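Local coordinates for succinate-acetate/proton symporter SatP (Escherichia coli K-12, PDB 5ZUG), which forms a hexameric acetate channel in the bacterial membrane and probably carries acetate and succinate together with protons, at residues 134-139 / 153-158. Numbering follows the deposited sequence.
Sequences TVLFAL and HFAGWI
Ile158 meets Val135 and Leu139 mainly through its CD1 methyl. The CG1 methyl of Val135 is 3.3 Å from Ile158 CD1, and Leu139 CD1 is 3.5 Å from the same atom. Both side chains run across Ile158 at about a right angle. The CG1 branch of Val135 lies anti to its backbone N (chi1 177°), which turns this methyl to Ile158. The other branch of Ile158, CG2, lies by the backbone of Leu136, 4.1 Å from Leu136 N. With an alanine at Ile158, Val135 CG1 and Leu139 CD1 would probably lose their shared partner, leaving a gap between the helices. The two segments belong to helices 124-146 and 149-179, consecutive in the chain. They form an antiparallel helical hairpin, with local axes 8.8 Å apart at 165°. Small Ala155 lets the backbones come close: its CA is 5.4 Å from Leu136 CA, and its CB packs on Leu139 CB. Leu139 CD1 also touches the Phe154 ring obliquely, 3.4 Å from Phe154 CD2. One contact is apolar against polar. Leu136 CD1 reaches the backbone oxygen of Ala155. Leu136 also touches Thr23 and Asn27 of helix 12-31, tying the hairpin to the rest of the subunit's helical bundle. The side chain of neighbouring Phe137 leaves the backbone away from segment 153-158, and its ring sits edge-to-face with Phe77.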
loop_
_atom_site.group_PDB
_atom_site.type_symbol
_atom_site.label_atom_id
_atom_site.label_comp_id
_atom_site.label_asym_id
_atom_site.label_seq_id
_atom_site.Cartn_x
_atom_site.Cartn_y
_atom_site.Cartn_z
ATOM N N THR A 134 18.672 -10.533 -23.699
ATOM C CA THR A 134 20.026 -10.921 -23.297
ATOM C C THR A 134 21.072 -10.156 -24.095
ATOM O O THR A 134 22.067 -9.676 -23.534
ATOM C CB THR A 134 20.226 -12.423 -23.457
ATOM O OG1 THR A 134 19.156 -13.111 -22.803
ATOM C CG2 THR A 134 21.537 -12.835 -22.836
ATOM N N VAL A 135 20.865 -10.019 -25.405
ATOM C CA VAL A 135 21.790 -9.210 -26.185
ATOM C C VAL A 135 21.700 -7.742 -25.771
ATOM O O VAL A 135 22.724 -7.055 -25.669
ATOM C CB VAL A 135 21.544 -9.394 -27.690
ATOM C CG1 VAL A 135 22.468 -8.478 -28.447
ATOM C CG2 VAL A 135 21.814 -10.811 -28.077
ATOM N N LEU A 136 20.488 -7.237 -25.520
ATOM C CA LEU A 136 20.326 -5.845 -25.092
ATOM C C LEU A 136 21.145 -5.550 -23.844
ATOM O O LEU A 136 21.991 -4.646 -23.844
ATOM C CB LEU A 136 18.847 -5.528 -24.838
ATOM C CG LEU A 136 18.435 -4.128 -24.352
ATOM C CD1 LEU A 136 18.915 -3.090 -25.319
ATOM C CD2 LEU A 136 16.910 -4.006 -24.188
ATOM N N PHE A 137 20.925 -6.321 -22.774
ATOM C CA PHE A 137 21.685 -6.096 -21.550
ATOM C C PHE A 137 23.177 -6.276 -21.795
ATOM O O PHE A 137 23.991 -5.489 -21.296
ATOM C CB PHE A 137 21.221 -7.031 -20.435
ATOM C CG PHE A 137 20.009 -6.538 -19.660
ATOM C CD1 PHE A 137 20.037 -5.314 -18.997
ATOM C CD2 PHE A 137 18.867 -7.327 -19.540
ATOM C CE1 PHE A 137 18.926 -4.866 -18.254
ATOM C CE2 PHE A 137 17.767 -6.882 -18.813
ATOM C CZ PHE A 137 17.801 -5.645 -18.156
ATOM N N ALA A 138 23.558 -7.268 -22.604
ATOM C CA ALA A 138 24.980 -7.512 -22.849
ATOM C C ALA A 138 25.638 -6.308 -23.509
ATOM O O ALA A 138 26.648 -5.790 -23.009
ATOM C CB ALA A 138 25.162 -8.755 -23.721
ATOM N N LEU A 139 25.055 -5.824 -24.620
ATOM C CA LEU A 139 25.633 -4.681 -25.317
ATOM C C LEU A 139 25.676 -3.438 -24.431
ATOM O O LEU A 139 26.690 -2.744 -24.385
ATOM C CB LEU A 139 24.855 -4.402 -26.597
ATOM C CG LEU A 139 25.051 -5.439 -27.710
ATOM C CD1 LEU A 139 24.244 -5.081 -28.948
ATOM C CD2 LEU A 139 26.514 -5.623 -28.056
ATOM N N HIS A 153 24.421 2.857 -29.112
ATOM C CA HIS A 153 23.447 3.111 -30.163
ATOM C C HIS A 153 22.961 1.810 -30.768
ATOM O O HIS A 153 21.767 1.659 -31.056
ATOM C CB HIS A 153 24.031 4.034 -31.222
ATOM C CG HIS A 153 24.090 5.459 -30.771
ATOM N ND1 HIS A 153 24.937 5.891 -29.768
ATOM C CD2 HIS A 153 23.370 6.543 -31.143
ATOM C CE1 HIS A 153 24.748 7.183 -29.557
ATOM N NE2 HIS A 153 23.803 7.605 -30.380
ATOM N N PHE A 154 23.869 0.846 -30.912
ATOM C CA PHE A 154 23.509 -0.450 -31.477
ATOM C C PHE A 154 22.571 -1.206 -30.540
ATOM O O PHE A 154 21.550 -1.758 -30.977
ATOM C CB PHE A 154 24.792 -1.237 -31.773
ATOM C CG PHE A 154 24.571 -2.535 -32.493
ATOM C CD1 PHE A 154 23.944 -2.561 -33.736
ATOM C CD2 PHE A 154 25.024 -3.733 -31.939
ATOM C CE1 PHE A 154 23.749 -3.765 -34.407
ATOM C CE2 PHE A 154 24.836 -4.942 -32.598
ATOM C CZ PHE A 154 24.197 -4.960 -33.835
ATOM N N ALA A 155 22.902 -1.227 -29.243
ATOM C CA ALA A 155 22.019 -1.819 -28.243
ATOM C C ALA A 155 20.627 -1.209 -28.321
ATOM O O ALA A 155 19.630 -1.889 -28.068
ATOM C CB ALA A 155 22.603 -1.633 -26.843
ATOM N N GLY A 156 20.550 0.092 -28.608
ATOM C CA GLY A 156 19.258 0.746 -28.766
ATOM C C GLY A 156 18.372 0.108 -29.822
ATOM O O GLY A 156 17.183 -0.119 -29.589
ATOM N N TRP A 157 18.936 -0.199 -30.994
ATOM C CA TRP A 157 18.141 -0.822 -32.054
ATOM C C TRP A 157 17.717 -2.244 -31.676
ATOM O O TRP A 157 16.578 -2.658 -31.943
ATOM C CB TRP A 157 18.919 -0.808 -33.369
ATOM C CG TRP A 157 18.975 0.559 -33.905
ATOM C CD1 TRP A 157 20.042 1.413 -33.853
ATOM C CD2 TRP A 157 17.894 1.294 -34.500
ATOM N NE1 TRP A 157 19.697 2.632 -34.401
ATOM C CE2 TRP A 157 18.385 2.587 -34.807
ATOM C CE3 TRP A 157 16.567 0.987 -34.810
ATOM C CZ2 TRP A 157 17.588 3.575 -35.410
ATOM C CZ3 TRP A 157 15.776 1.969 -35.410
ATOM C CH2 TRP A 157 16.293 3.248 -35.702
ATOM N N ILE A 158 18.605 -3.004 -31.033
ATOM C CA ILE A 158 18.193 -4.313 -30.542
ATOM C C ILE A 158 17.082 -4.162 -29.513
ATOM O O ILE A 158 16.125 -4.943 -29.493
ATOM C CB ILE A 158 19.405 -5.076 -29.973
ATOM C CG1 ILE A 158 20.380 -5.380 -31.106
ATOM C CG2 ILE A 158 18.969 -6.340 -29.203
ATOM C CD1 ILE A 158 21.481 -6.314 -30.742
#